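Local coordinates for calcium uptake protein 3, mitochondrial (PDB 6AGI) that senses calcium through its EF-hands and, disulfide-linked to MICU1, regulates the mitochondrial calcium uniporter channel in the central nervous system and skeletal muscle, at residues B[38-41]-B[42-46]; B[243-246]-B[247-251]; B[254-258]-B[259-263]; B[289-292]-B[293-297]. All coordinates share one frame; numbering follows the deposited sequence.

How the interactions relate
All four contacts are local and partly buried. Interactions 1 and 2 lie at the C-terminal ends of helices 35-43 and 227-250, which touch through I39 and I244; in both, a hydroxyl folds back onto a carbonyl. Interactions 3 and 4 lie at N-terminal helix ends, where a serine or threonine N-cap follows a short strand and an acidic side chain turns back to it; their strands, 255-256 and 291-292, pair. Interaction 1, nearest the chain's centre, buries F38, I39 and A41. Interaction 2 buries F246, whose ring meets F293 and F296 of interaction 4, but exposes L247 and S248. Interactions 3 and 4 bury I256 and F261, I291 and F296, with E259 and D294 exposed.

Interaction 1. Residues B[38-41]-B[42-46]; sequences FILA and VTTDE
The carbonyl oxygen I39 O is gripped twice by T43. T43 OG1 donates to it at 2.6 Å, from above the carbonyl plane, and T43 N binds I39 O at 3.0 Å from the opposite face. With chi1 at 64°, OG1 stands between the backbone N and the carbonyl carbon, the crowded position that points it back at the previous turn, while T43 CG2 packs on I244 of helix 227-250. An alanine here would keep the backbone bond but would probably leave I39 O without its second donor and open a gap beside I244. One residue earlier, V42 N donates to F38 O at 3.0 Å, and V42 CG1 lies over one face of the F38 ring, 3.9 Å from its centroid, in a CH-pi contact. Beyond T43 the helix ends: T44 is the first residue to leave helical angles, and its N makes a weak bond to L40 O at 2.9 Å. T44 OG1 runs alongside L40, 3.8 Å from L40 CD2. R18 binds A41 O, T44 O and D45 O. Helix 90-101 packs on F38 and V42, helix 14-22 on L40 and A41, and helix 227-250 on I39, V42 and T43.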
ATOM      1  N   PHE B  38       6.617  19.899  18.191  1.00 17.52           N
ATOM      2  CA  PHE B  38       6.162  18.850  17.302  1.00 15.94           C
ATOM      3  C   PHE B  38       4.687  19.029  16.929  1.00 19.30           C
ATOM      4  O   PHE B  38       4.311  18.900  15.750  1.00 15.56           O
ATOM      5  CB  PHE B  38       6.434  17.495  17.919  1.00 15.13           C
ATOM      6  CG  PHE B  38       5.845  16.390  17.134  1.00 31.27           C
ATOM      7  CD1 PHE B  38       6.451  15.945  15.967  1.00 20.66           C
ATOM      8  CD2 PHE B  38       4.632  15.840  17.520  1.00 26.96           C
ATOM      9  CE1 PHE B  38       5.887  14.954  15.234  1.00 18.19           C
ATOM     10  CE2 PHE B  38       4.060  14.844  16.777  1.00 24.28           C
ATOM     11  CZ  PHE B  38       4.696  14.399  15.635  1.00 15.34           C
ATOM     12  N   ILE B  39       3.832  19.288  17.924  1.00 17.47           N
ATOM     13  CA  ILE B  39       2.417  19.538  17.638  1.00 19.87           C
ATOM     14  C   ILE B  39       2.255  20.625  16.578  1.00 24.79           C
ATOM     15  O   ILE B  39       1.431  20.510  15.657  1.00 20.10           O
ATOM     16  CB  ILE B  39       1.652  19.889  18.923  1.00 21.31           C
ATOM     17  CG1 ILE B  39       1.688  18.684  19.891  1.00 20.24           C
ATOM     18  CG2 ILE B  39       0.229  20.311  18.581  1.00 24.88           C
ATOM     19  CD1 ILE B  39       1.006  18.932  21.233  1.00 22.64           C
ATOM     20  N   LEU B  40       3.015  21.716  16.716  1.00 32.60           N
ATOM     21  CA  LEU B  40       2.973  22.765  15.707  1.00 32.68           C
ATOM     22  C   LEU B  40       3.490  22.253  14.373  1.00 30.87           C
ATOM     23  O   LEU B  40       2.869  22.494  13.326  1.00 24.93           O
ATOM     24  CB  LEU B  40       3.764  23.983  16.183  1.00 21.93           C
ATOM     25  CG  LEU B  40       3.078  24.706  17.354  1.00 23.95           C
ATOM     26  CD1 LEU B  40       3.907  25.821  17.987  1.00 25.78           C
ATOM     27  CD2 LEU B  40       1.697  25.216  16.930  1.00 25.02           C
ATOM     28  N   ALA B  41       4.579  21.469  14.403  1.00 18.42           N
ATOM     29  CA  ALA B  41       5.194  20.979  13.170  1.00 16.24           C
ATOM     30  C   ALA B  41       4.237  20.130  12.353  1.00 21.42           C
ATOM     31  O   ALA B  41       4.330  20.101  11.121  1.00 23.57           O
ATOM     32  CB  ALA B  41       6.443  20.162  13.492  1.00 15.11           C
ATOM     33  N   VAL B  42       3.310  19.430  13.006  1.00 19.96           N
ATOM     34  CA  VAL B  42       2.370  18.586  12.278  1.00 19.00           C
ATOM     35  C   VAL B  42       1.000  19.238  12.066  1.00 28.21           C
ATOM     36  O   VAL B  42       0.194  18.705  11.286  1.00 28.42           O
ATOM     37  CB  VAL B  42       2.245  17.197  12.938  1.00 13.70           C
ATOM     38  CG1 VAL B  42       3.603  16.621  13.074  1.00 13.02           C
ATOM     39  CG2 VAL B  42       1.610  17.274  14.297  1.00 14.56           C
ATOM     40  N   THR B  43       0.673  20.308  12.797  1.00 33.13           N
ATOM     41  CA  THR B  43      -0.645  20.920  12.643  1.00 39.38           C
ATOM     42  C   THR B  43      -0.613  22.274  11.943  1.00 35.90           C
ATOM     43  O   THR B  43      -1.679  22.863  11.731  1.00 32.67           O
ATOM     44  CB  THR B  43      -1.355  21.062  13.990  1.00 32.43           C
ATOM     45  OG1 THR B  43      -0.619  21.959  14.834  1.00 28.81           O
ATOM     46  CG2 THR B  43      -1.455  19.681  14.645  1.00 22.62           C
ATOM     47  N   THR B  44       0.566  22.820  11.668  1.00 44.28           N
ATOM     48  CA  THR B  44       0.717  24.196  11.217  1.00 43.77           C
ATOM     49  C   THR B  44       1.460  24.166   9.872  1.00 55.08           C
ATOM     50  O   THR B  44       1.759  23.100   9.336  1.00 69.25           O
ATOM     51  CB  THR B  44       1.383  24.979  12.360  1.00 44.93           C
ATOM     52  OG1 THR B  44       0.415  25.140  13.397  1.00 52.30           O
ATOM     53  CG2 THR B  44       1.863  26.355  11.995  1.00 56.23           C
ATOM     54  N   ASP B  45       1.774  25.338   9.328  1.00 45.97           N
ATOM     55  CA  ASP B  45       2.591  25.460   8.131  1.00 41.89           C
ATOM     56  C   ASP B  45       3.963  26.030   8.433  1.00 31.79           C
ATOM     57  O   ASP B  45       4.975  25.432   8.074  1.00 27.34           O
ATOM     58  CB  ASP B  45       1.904  26.365   7.096  1.00 54.43           C
ATOM     59  CG  ASP B  45       1.039  25.592   6.122  1.00 73.82           C
ATOM     60  OD1 ASP B  45       0.998  24.339   6.219  1.00 81.83           O
ATOM     61  OD2 ASP B  45       0.455  26.238   5.215  1.00 84.52           O
ATOM     62  N   GLU B  46       4.025  27.149   9.125  1.00 32.02           N
ATOM     63  CA  GLU B  46       5.280  27.734   9.548  1.00 34.81           C
ATOM     64  C   GLU B  46       5.100  28.217  10.971  1.00 42.55           C
ATOM     65  O   GLU B  46       3.971  28.474  11.407  1.00 45.49           O
ATOM     66  CB  GLU B  46       5.665  28.922   8.650  1.00 51.70           C
ATOM     67  CG  GLU B  46       4.576  30.014   8.629  1.00 66.48           C
ATOM     68  CD  GLU B  46       4.837  31.153   7.646  1.00 76.68           C
ATOM     69  OE1 GLU B  46       5.857  31.101   6.926  1.00 79.58           O
ATOM     70  OE2 GLU B  46       4.003  32.091   7.575  1.00 78.88           O
TER

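Interaction 2. Residues B[243-246]-B[247-251]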
ATOM      1  N   GLU B 243      -7.257  15.137  17.152  1.00 29.90           N
ATOM      2  CA  GLU B 243      -7.993  16.025  18.055  1.00 21.06           C
ATOM      3  C   GLU B 243      -7.547  17.473  17.901  1.00 27.23           C
ATOM      4  O   GLU B 243      -8.382  18.381  17.815  1.00 33.42           O
ATOM      5  CB  GLU B 243      -7.809  15.598  19.511  1.00 25.08           C
ATOM      6  CG  GLU B 243      -8.571  14.353  19.928  1.00 35.70           C
ATOM      7  CD  GLU B 243      -8.608  14.197  21.427  1.00 52.32           C
ATOM      8  OE1 GLU B 243      -8.314  15.203  22.115  1.00 60.70           O
ATOM      9  OE2 GLU B 243      -8.903  13.080  21.911  1.00 56.87           O
ATOM     10  N   ILE B 244      -6.231  17.714  17.872  1.00 22.56           N
ATOM     11  CA  ILE B 244      -5.760  19.089  17.786  1.00 17.11           C
ATOM     12  C   ILE B 244      -6.199  19.721  16.473  1.00 21.35           C
ATOM     13  O   ILE B 244      -6.596  20.893  16.445  1.00 19.05           O
ATOM     14  CB  ILE B 244      -4.238  19.156  17.988  1.00 16.86           C
ATOM     15  CG1 ILE B 244      -3.909  18.858  19.446  1.00 16.65           C
ATOM     16  CG2 ILE B 244      -3.690  20.525  17.598  1.00 17.98           C
ATOM     17  CD1 ILE B 244      -2.496  18.308  19.683  1.00 16.18           C
ATOM     18  N   GLU B 245      -6.162  18.971  15.363  1.00 17.42           N
ATOM     19  CA  GLU B 245      -6.612  19.605  14.117  1.00 22.86           C
ATOM     20  C   GLU B 245      -8.107  19.919  14.178  1.00 19.27           C
ATOM     21  O   GLU B 245      -8.532  21.074  13.976  1.00 20.64           O
ATOM     22  CB  GLU B 245      -6.308  18.698  12.923  1.00 37.26           C
ATOM     23  CG  GLU B 245      -5.031  19.026  12.102  1.00 63.87           C
ATOM     24  CD  GLU B 245      -5.167  20.275  11.207  1.00 83.97           C
ATOM     25  OE1 GLU B 245      -6.003  20.244  10.266  1.00 87.19           O
ATOM     26  OE2 GLU B 245      -4.448  21.284  11.442  1.00 87.52           O
ATOM     27  N   PHE B 246      -8.910  18.910  14.540  1.00 26.26           N
ATOM     28  CA  PHE B 246     -10.358  19.080  14.610  1.00 32.18           C
ATOM     29  C   PHE B 246     -10.719  20.274  15.481  1.00 32.49           C
ATOM     30  O   PHE B 246     -11.358  21.232  15.015  1.00 22.16           O
ATOM     31  CB  PHE B 246     -11.012  17.792  15.143  1.00 26.25           C
ATOM     32  CG  PHE B 246     -12.514  17.834  15.131  1.00 27.32           C
ATOM     33  CD1 PHE B 246     -13.226  17.538  13.980  1.00 37.80           C
ATOM     34  CD2 PHE B 246     -13.218  18.187  16.265  1.00 34.32           C
ATOM     35  CE1 PHE B 246     -14.627  17.608  13.949  1.00 30.54           C
ATOM     36  CE2 PHE B 246     -14.610  18.246  16.247  1.00 45.25           C
ATOM     37  CZ  PHE B 246     -15.318  17.962  15.082  1.00 40.13           C
ATOM     38  N   LEU B 247     -10.218  20.271  16.720  1.00 27.91           N
ATOM     39  CA  LEU B 247     -10.494  21.340  17.670  1.00 21.28           C
ATOM     40  C   LEU B 247      -9.961  22.675  17.166  1.00 28.98           C
ATOM     41  O   LEU B 247     -10.523  23.728  17.483  1.00 42.20           O
ATOM     42  CB  LEU B 247      -9.856  20.985  19.015  1.00 24.42           C
ATOM     43  CG  LEU B 247     -10.441  19.834  19.847  1.00 20.05           C
ATOM     44  CD1 LEU B 247      -9.475  19.399  20.947  1.00 19.33           C
ATOM     45  CD2 LEU B 247     -11.760  20.224  20.461  1.00 21.47           C
ATOM     46  N   SER B 248      -8.866  22.657  16.403  1.00 31.17           N
ATOM     47  CA  SER B 248      -8.384  23.871  15.764  1.00 29.32           C
ATOM     48  C   SER B 248      -9.409  24.443  14.805  1.00 45.14           C
ATOM     49  O   SER B 248      -9.306  25.623  14.443  1.00 54.88           O
ATOM     50  CB  SER B 248      -7.069  23.618  15.020  1.00 27.74           C
ATOM     51  OG  SER B 248      -5.997  23.365  15.918  1.00 28.66           O
ATOM     52  N   TYR B 249     -10.382  23.642  14.353  1.00 41.85           N
ATOM     53  CA  TYR B 249     -11.415  24.238  13.510  1.00 29.35           C
ATOM     54  C   TYR B 249     -12.813  24.298  14.114  1.00 26.91           C
ATOM     55  O   TYR B 249     -13.645  25.046  13.597  1.00 28.83           O
ATOM     56  CB  TYR B 249     -11.500  23.509  12.162  1.00 26.49           C
ATOM     57  CG  TYR B 249     -10.246  23.683  11.334  1.00 33.36           C
ATOM     58  CD1 TYR B 249      -9.125  22.903  11.588  1.00 28.14           C
ATOM     59  CD2 TYR B 249     -10.167  24.635  10.326  1.00 27.54           C
ATOM     60  CE1 TYR B 249      -7.974  23.042  10.856  1.00 36.90           C
ATOM     61  CE2 TYR B 249      -9.009  24.784   9.590  1.00 45.01           C
ATOM     62  CZ  TYR B 249      -7.914  23.979   9.862  1.00 47.59           C
ATOM     63  OH  TYR B 249      -6.742  24.088   9.146  1.00 67.14           O
ATOM     64  N   SER B 250     -13.120  23.510  15.149  1.00 34.13           N
ATOM     65  CA  SER B 250     -14.506  23.441  15.626  1.00 39.20           C
ATOM     66  C   SER B 250     -14.956  24.725  16.307  1.00 39.59           C
ATOM     67  O   SER B 250     -16.150  25.055  16.262  1.00 34.80           O
ATOM     68  CB  SER B 250     -14.716  22.250  16.573  1.00 33.17           C
ATOM     69  OG  SER B 250     -13.754  22.184  17.612  1.00 27.58           O
ATOM     70  N   ASN B 251     -14.035  25.471  16.903  1.00 50.04           N
ATOM     71  CA  ASN B 251     -14.375  26.564  17.808  1.00 50.32           C
ATOM     72  C   ASN B 251     -15.555  26.193  18.714  1.00 44.57           C
ATOM     73  O   ASN B 251     -16.613  26.817  18.697  1.00 42.22           O
ATOM     74  CB  ASN B 251     -14.671  27.839  17.009  1.00 44.39           C
ATOM     75  CG  ASN B 251     -13.722  28.027  15.825  1.00 48.09           C
ATOM     76  OD1 ASN B 251     -12.491  28.050  15.982  1.00 55.43           O
ATOM     77  ND2 ASN B 251     -14.298  28.198  14.638  1.00 37.23           N
TER
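S248 turns its hydroxyl back on the helix and donates from OG to I244 O at 2.6 Å, while S248 N binds I244 O at 2.9 Å from the other face of the carbonyl plane. The rotation that does this sets OG opposite the carbonyl carbon and beside the backbone N (chi1 -69°), so that it runs back along the helix and also lies 4.0 Å from I244 CG2. E245 and Y249 extend side by side in the same direction. The glutamate bends at chi2 (-74°), which brings E245 OE1 to 3.5 Å from Y249 CE1, with the carboxylate and the ring turned 66° apart. The Y249 ring also presents its edge to the backbone, with E245 O in the ring plane near CD1. These residues form the last turns of helix 227-250, which leads through a short loop into strand 255-256 and helix 258-265, a helix-loop-helix order consistent with an EF-hand-like unit. N251, with positive phi, is the first residue to leave helical angles. In the last turn, F246 O accepts from Y249 N at 2.7 Å, above its carbonyl plane, and from S250 N at 2.9 Å, in that plane. The F246 side chain projects into the interior, where its ring meets F293 and F296 edge to face; F246 CE2 also approaches S250 CB obliquely at 4.0 Å. On another side of the helix, L247 CB and CG lie against E243 O, the acceptor for L247 N, and the E243 carboxylate reaches away to a salt bridge with R80.

Interaction 3. Residues B[254-258]-B[259-263]; sequences NTISE and EDFAH
D260 folds its side chain back over the start of helix 258-265 to meet S257, the N-cap residue. Its CB lies 3.5 Å from S257 OG, CG is closer to that hydroxyl at 3.1 Å, and the tip divides: OD2 takes a hydrogen bond from S257 OG at 2.7 Å, while OD1 stays 4.0 Å from the same oxygen. The hydroxyl approaches OD2 from well above the carboxylate plane, 66° out of it. S257 OG in turn accepts from D260 N at 3.1 Å, a nearly straight capping bond (164°). Serine chi1 of 72° holds OG between its own backbone N and carbonyl carbon, where it can reach both partners. Behind the cap, F261 N donates to S257 O and A262 N to E258 O, starting the regular helical bonding. I256, on the short strand before the cap, sends CD1 to 4.2 Å from F261 CB on the buried side, where helices 227-250 and 293-304 also pack. That strand pairs antiparallel with strand 291-292 through I256 and I291, consistent with the short loop-to-loop sheet of paired EF-hands. The E258 carboxylate faces elsewhere and accepts from the backbone N of K289 and of G290. S257 OG thus serves as donor and acceptor at once, and the negative charge of D260, set at a helix N-terminus, is probably stabilised by the helix dipole and by this hydroxyl.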
ATOM      1  N   ASN B 254     -19.586  20.586  18.184  1.00 36.13           N
ATOM      2  CA  ASN B 254     -19.397  19.172  17.869  1.00 34.54           C
ATOM      3  C   ASN B 254     -18.933  18.960  16.439  1.00 34.44           C
ATOM      4  O   ASN B 254     -18.402  17.886  16.125  1.00 41.68           O
ATOM      5  CB  ASN B 254     -20.688  18.372  18.072  1.00 47.11           C
ATOM      6  CG  ASN B 254     -21.104  18.287  19.521  1.00 74.56           C
ATOM      7  OD1 ASN B 254     -21.658  19.236  20.100  1.00 73.31           O
ATOM      8  ND2 ASN B 254     -20.853  17.124  20.123  1.00 88.22           N
ATOM      9  N   THR B 255     -19.094  19.960  15.577  1.00 32.56           N
ATOM     10  CA  THR B 255     -18.887  19.798  14.149  1.00 32.88           C
ATOM     11  C   THR B 255     -17.909  20.833  13.631  1.00 46.81           C
ATOM     12  O   THR B 255     -17.893  21.974  14.107  1.00 49.78           O
ATOM     13  CB  THR B 255     -20.191  19.979  13.338  1.00 35.67           C
ATOM     14  OG1 THR B 255     -20.861  21.192  13.740  1.00 49.22           O
ATOM     15  CG2 THR B 255     -21.103  18.817  13.584  1.00 35.94           C
ATOM     16  N   ILE B 256     -17.092  20.426  12.634  1.00 43.78           N
ATOM     17  CA  ILE B 256     -16.413  21.373  11.757  1.00 43.50           C
ATOM     18  C   ILE B 256     -17.208  21.490  10.466  1.00 44.49           C
ATOM     19  O   ILE B 256     -17.948  20.575  10.071  1.00 36.90           O
ATOM     20  CB  ILE B 256     -14.940  20.999  11.455  1.00 30.64           C
ATOM     21  CG1 ILE B 256     -14.862  19.802  10.496  1.00 30.06           C
ATOM     22  CG2 ILE B 256     -14.144  20.824  12.741  1.00 28.50           C
ATOM     23  CD1 ILE B 256     -13.431  19.469  10.041  1.00 28.48           C
ATOM     24  N   SER B 257     -17.084  22.647   9.814  1.00 47.69           N
ATOM     25  CA  SER B 257     -17.734  22.836   8.525  1.00 48.25           C
ATOM     26  C   SER B 257     -17.085  21.943   7.471  1.00 45.04           C
ATOM     27  O   SER B 257     -15.915  21.559   7.577  1.00 43.43           O
ATOM     28  CB  SER B 257     -17.681  24.300   8.091  1.00 50.27           C
ATOM     29  OG  SER B 257     -16.374  24.672   7.702  1.00 55.16           O
ATOM     30  N   GLU B 258     -17.874  21.599   6.447  1.00 50.50           N
ATOM     31  CA  GLU B 258     -17.350  20.836   5.318  1.00 40.12           C
ATOM     32  C   GLU B 258     -16.384  21.652   4.470  1.00 44.76           C
ATOM     33  O   GLU B 258     -15.499  21.091   3.815  1.00 47.50           O
ATOM     34  CB  GLU B 258     -18.504  20.314   4.467  1.00 42.27           C
ATOM     35  CG  GLU B 258     -19.346  19.289   5.200  1.00 58.60           C
ATOM     36  CD  GLU B 258     -20.589  19.853   5.855  1.00 67.73           C
ATOM     37  OE1 GLU B 258     -20.580  21.025   6.279  1.00 69.07           O
ATOM     38  OE2 GLU B 258     -21.581  19.096   5.949  1.00 73.17           O
ATOM     39  N   GLU B 259     -16.486  22.974   4.504  1.00 42.89           N
ATOM     40  CA  GLU B 259     -15.469  23.748   3.819  1.00 43.67           C
ATOM     41  C   GLU B 259     -14.121  23.568   4.515  1.00 47.23           C
ATOM     42  O   GLU B 259     -13.110  23.318   3.846  1.00 41.95           O
ATOM     43  CB  GLU B 259     -15.913  25.213   3.755  1.00 55.63           C
ATOM     44  CG  GLU B 259     -15.202  26.076   2.714  1.00 68.70           C
ATOM     45  CD  GLU B 259     -15.534  27.557   2.851  1.00 86.68           C
ATOM     46  OE1 GLU B 259     -16.302  27.918   3.772  1.00 92.54           O
ATOM     47  OE2 GLU B 259     -15.052  28.359   2.017  1.00 95.19           O
ATOM     48  N   ASP B 260     -14.106  23.599   5.866  1.00 50.73           N
ATOM     49  CA  ASP B 260     -12.887  23.300   6.626  1.00 40.85           C
ATOM     50  C   ASP B 260     -12.464  21.834   6.489  1.00 47.09           C
ATOM     51  O   ASP B 260     -11.267  21.532   6.403  1.00 32.59           O
ATOM     52  CB  ASP B 260     -13.062  23.641   8.108  1.00 46.36           C
ATOM     53  CG  ASP B 260     -13.334  25.117   8.359  1.00 60.81           C
ATOM     54  OD1 ASP B 260     -12.612  25.966   7.779  1.00 59.44           O
ATOM     55  OD2 ASP B 260     -14.247  25.430   9.170  1.00 71.91           O
ATOM     56  N   PHE B 261     -13.424  20.907   6.468  1.00 50.24           N
ATOM     57  CA  PHE B 261     -13.089  19.517   6.178  1.00 39.83           C
ATOM     58  C   PHE B 261     -12.264  19.421   4.901  1.00 41.73           C
ATOM     59  O   PHE B 261     -11.105  18.989   4.917  1.00 37.91           O
ATOM     60  CB  PHE B 261     -14.365  18.689   6.038  1.00 33.21           C
ATOM     61  CG  PHE B 261     -14.107  17.218   5.964  1.00 44.49           C
ATOM     62  CD1 PHE B 261     -13.218  16.619   6.846  1.00 42.41           C
ATOM     63  CD2 PHE B 261     -14.693  16.439   4.981  1.00 46.67           C
ATOM     64  CE1 PHE B 261     -12.951  15.255   6.779  1.00 36.68           C
ATOM     65  CE2 PHE B 261     -14.422  15.075   4.904  1.00 43.91           C
ATOM     66  CZ  PHE B 261     -13.550  14.486   5.807  1.00 34.19           C
ATOM     67  N   ALA B 262     -12.843  19.877   3.788  1.00 41.11           N
ATOM     68  CA  ALA B 262     -12.160  19.805   2.503  1.00 40.89           C
ATOM     69  C   ALA B 262     -10.821  20.528   2.559  1.00 50.60           C
ATOM     70  O   ALA B 262      -9.811  20.041   2.022  1.00 49.28           O
ATOM     71  CB  ALA B 262     -13.055  20.397   1.412  1.00 39.78           C
ATOM     72  N   HIS B 263     -10.788  21.675   3.242  1.00 54.61           N
ATOM     73  CA  HIS B 263      -9.553  22.443   3.331  1.00 56.36           C
ATOM     74  C   HIS B 263      -8.451  21.618   3.976  1.00 35.93           C
ATOM     75  O   HIS B 263      -7.315  21.627   3.496  1.00 44.00           O
ATOM     76  CB  HIS B 263      -9.795  23.750   4.097  1.00 72.95           C
ATOM     77  CG  HIS B 263      -8.550  24.383   4.647  1.00 84.07           C
ATOM     78  ND1 HIS B 263      -7.563  24.916   3.845  1.00 88.08           N
ATOM     79  CD2 HIS B 263      -8.145  24.581   5.926  1.00 85.53           C
ATOM     80  CE1 HIS B 263      -6.598  25.407   4.606  1.00 87.18           C
ATOM     81  NE2 HIS B 263      -6.927  25.217   5.872  1.00 84.02           N
TER

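Interaction 4. Residues B[289-292]-B[293-297]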
ATOM      1  N   LYS B 289     -23.945  20.877   7.088  1.00 75.64           N
ATOM      2  CA  LYS B 289     -24.493  20.157   8.234  1.00 76.74           C
ATOM      3  C   LYS B 289     -23.410  19.801   9.249  1.00 64.35           C
ATOM      4  O   LYS B 289     -23.720  19.579  10.424  1.00 68.16           O
ATOM      5  CB  LYS B 289     -25.242  18.885   7.773  1.00 75.53           C
ATOM      6  N   GLY B 290     -22.157  19.789   8.852  1.00 44.39           N
ATOM      7  CA  GLY B 290     -21.086  19.663   9.813  1.00 42.80           C
ATOM      8  C   GLY B 290     -20.619  18.230   9.946  1.00 42.66           C
ATOM      9  O   GLY B 290     -21.405  17.279   9.879  1.00 37.81           O
ATOM     10  N   ILE B 291     -19.342  18.075  10.264  1.00 34.77           N
ATOM     11  CA  ILE B 291     -18.716  16.775  10.422  1.00 32.48           C
ATOM     12  C   ILE B 291     -18.357  16.594  11.882  1.00 30.69           C
ATOM     13  O   ILE B 291     -17.711  17.458  12.481  1.00 47.37           O
ATOM     14  CB  ILE B 291     -17.475  16.661   9.519  1.00 40.85           C
ATOM     15  CG1 ILE B 291     -17.902  16.873   8.064  1.00 45.12           C
ATOM     16  CG2 ILE B 291     -16.752  15.327   9.706  1.00 29.03           C
ATOM     17  CD1 ILE B 291     -18.678  15.700   7.478  1.00 44.85           C
ATOM     18  N   THR B 292     -18.775  15.475  12.455  1.00 32.33           N
ATOM     19  CA  THR B 292     -18.478  15.215  13.854  1.00 39.03           C
ATOM     20  C   THR B 292     -17.054  14.659  13.997  1.00 33.57           C
ATOM     21  O   THR B 292     -16.412  14.261  13.014  1.00 40.05           O
ATOM     22  CB  THR B 292     -19.549  14.283  14.432  1.00 43.94           C
ATOM     23  OG1 THR B 292     -19.363  12.952  13.938  1.00 45.65           O
ATOM     24  CG2 THR B 292     -20.930  14.756  14.023  1.00 40.29           C
ATOM     25  N   PHE B 293     -16.534  14.653  15.231  1.00 26.92           N
ATOM     26  CA  PHE B 293     -15.163  14.169  15.401  1.00 29.63           C
ATOM     27  C   PHE B 293     -15.047  12.698  15.040  1.00 40.95           C
ATOM     28  O   PHE B 293     -14.012  12.254  14.524  1.00 45.08           O
ATOM     29  CB  PHE B 293     -14.654  14.346  16.820  1.00 21.85           C
ATOM     30  CG  PHE B 293     -13.261  13.836  17.003  1.00 19.98           C
ATOM     31  CD1 PHE B 293     -12.182  14.460  16.382  1.00 24.63           C
ATOM     32  CD2 PHE B 293     -13.020  12.733  17.798  1.00 23.52           C
ATOM     33  CE1 PHE B 293     -10.871  13.989  16.561  1.00 17.90           C
ATOM     34  CE2 PHE B 293     -11.719  12.249  17.976  1.00 35.57           C
ATOM     35  CZ  PHE B 293     -10.642  12.875  17.353  1.00 30.48           C
ATOM     36  N   ASP B 294     -16.078  11.917  15.343  1.00 30.98           N
ATOM     37  CA  ASP B 294     -16.004  10.505  15.014  1.00 39.81           C
ATOM     38  C   ASP B 294     -15.866  10.322  13.513  1.00 32.18           C
ATOM     39  O   ASP B 294     -15.132   9.439  13.057  1.00 29.55           O
ATOM     40  CB  ASP B 294     -17.231   9.772  15.545  1.00 53.25           C
ATOM     41  CG  ASP B 294     -17.071   9.360  16.986  1.00 69.42           C
ATOM     42  OD1 ASP B 294     -15.932   9.471  17.508  1.00 67.35           O
ATOM     43  OD2 ASP B 294     -18.087   8.948  17.598  1.00 83.03           O
ATOM     44  N   GLU B 295     -16.579  11.143  12.734  1.00 24.28           N
ATOM     45  CA  GLU B 295     -16.544  11.023  11.278  1.00 34.48           C
ATOM     46  C   GLU B 295     -15.202  11.465  10.726  1.00 29.04           C
ATOM     47  O   GLU B 295     -14.662  10.840   9.809  1.00 26.28           O
ATOM     48  CB  GLU B 295     -17.688  11.829  10.651  1.00 29.77           C
ATOM     49  CG  GLU B 295     -19.070  11.321  11.035  1.00 28.91           C
ATOM     50  CD  GLU B 295     -20.172  12.285  10.681  1.00 45.53           C
ATOM     51  OE1 GLU B 295     -19.862  13.364  10.138  1.00 51.53           O
ATOM     52  OE2 GLU B 295     -21.346  11.985  11.003  1.00 66.63           O
ATOM     53  N   PHE B 296     -14.650  12.534  11.289  1.00 31.80           N
ATOM     54  CA  PHE B 296     -13.349  13.044  10.882  1.00 30.36           C
ATOM     55  C   PHE B 296     -12.249  12.018  11.186  1.00 20.56           C
ATOM     56  O   PHE B 296     -11.385  11.736  10.337  1.00 20.16           O
ATOM     57  CB  PHE B 296     -13.212  14.412  11.570  1.00 32.82           C
ATOM     58  CG  PHE B 296     -11.870  15.061  11.516  1.00 21.86           C
ATOM     59  CD1 PHE B 296     -10.839  14.683  12.346  1.00 20.14           C
ATOM     60  CD2 PHE B 296     -11.674  16.124  10.655  1.00 23.11           C
ATOM     61  CE1 PHE B 296      -9.620  15.349  12.301  1.00 22.57           C
ATOM     62  CE2 PHE B 296     -10.468  16.795  10.592  1.00 24.97           C
ATOM     63  CZ  PHE B 296      -9.434  16.404  11.410  1.00 26.64           C
ATOM     64  N   ARG B 297     -12.307  11.393  12.365  1.00 19.64           N
ATOM     65  CA  ARG B 297     -11.385  10.302  12.686  1.00 19.61           C
ATOM     66  C   ARG B 297     -11.612   9.092  11.788  1.00 18.41           C
ATOM     67  O   ARG B 297     -10.649   8.440  11.377  1.00 17.59           O
ATOM     68  CB  ARG B 297     -11.487   9.935  14.176  1.00 19.46           C
ATOM     69  CG  ARG B 297     -10.388   8.989  14.656  1.00 27.60           C
ATOM     70  CD  ARG B 297     -10.322   8.783  16.198  1.00 31.62           C
ATOM     71  NE  ARG B 297     -11.603   8.614  16.872  1.00 27.79           N
ATOM     72  CZ  ARG B 297     -11.727   8.339  18.168  1.00 38.05           C
ATOM     73  NH1 ARG B 297     -10.650   8.206  18.940  1.00 38.15           N
ATOM     74  NH2 ARG B 297     -12.933   8.177  18.692  1.00 48.42           N
TER
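E295 reaches back to the backbone N of T292, the N-cap residue of helix 293-304 within the degenerate second EF-hand. T292 N donates weakly to E295 OE1 at 3.3 Å, and F296 N binds T292 O at 3.0 Å in the first helical turn. E295 OE2 has a further weak partner in S341 OG. In van der Waals contact, the glutamate crosses the threonine, with E295 CG 3.3 Å from T292 OG1; its CG stands opposite the carbonyl carbon (chi1 -64°) and the chain runs extended beyond it, carrying OE1 back to the strand, where it lies 3.7 Å from I291 CG2. With alanine at this position, T292 N is likely to lose its side-chain acceptor, and I291 CG2 the carboxylate against it. Apolar packing joins strand to helix through I291 CG2, 4.1 Å from F296 CB, while F296 also packs on F261 and I264 of helix 258-265. Along the helix, R297 NH2 forms a long salt bridge with D294 OD1, and F293 CE2 lies 3.8 Å above one face of the R297 guanidinium, offset toward its rim.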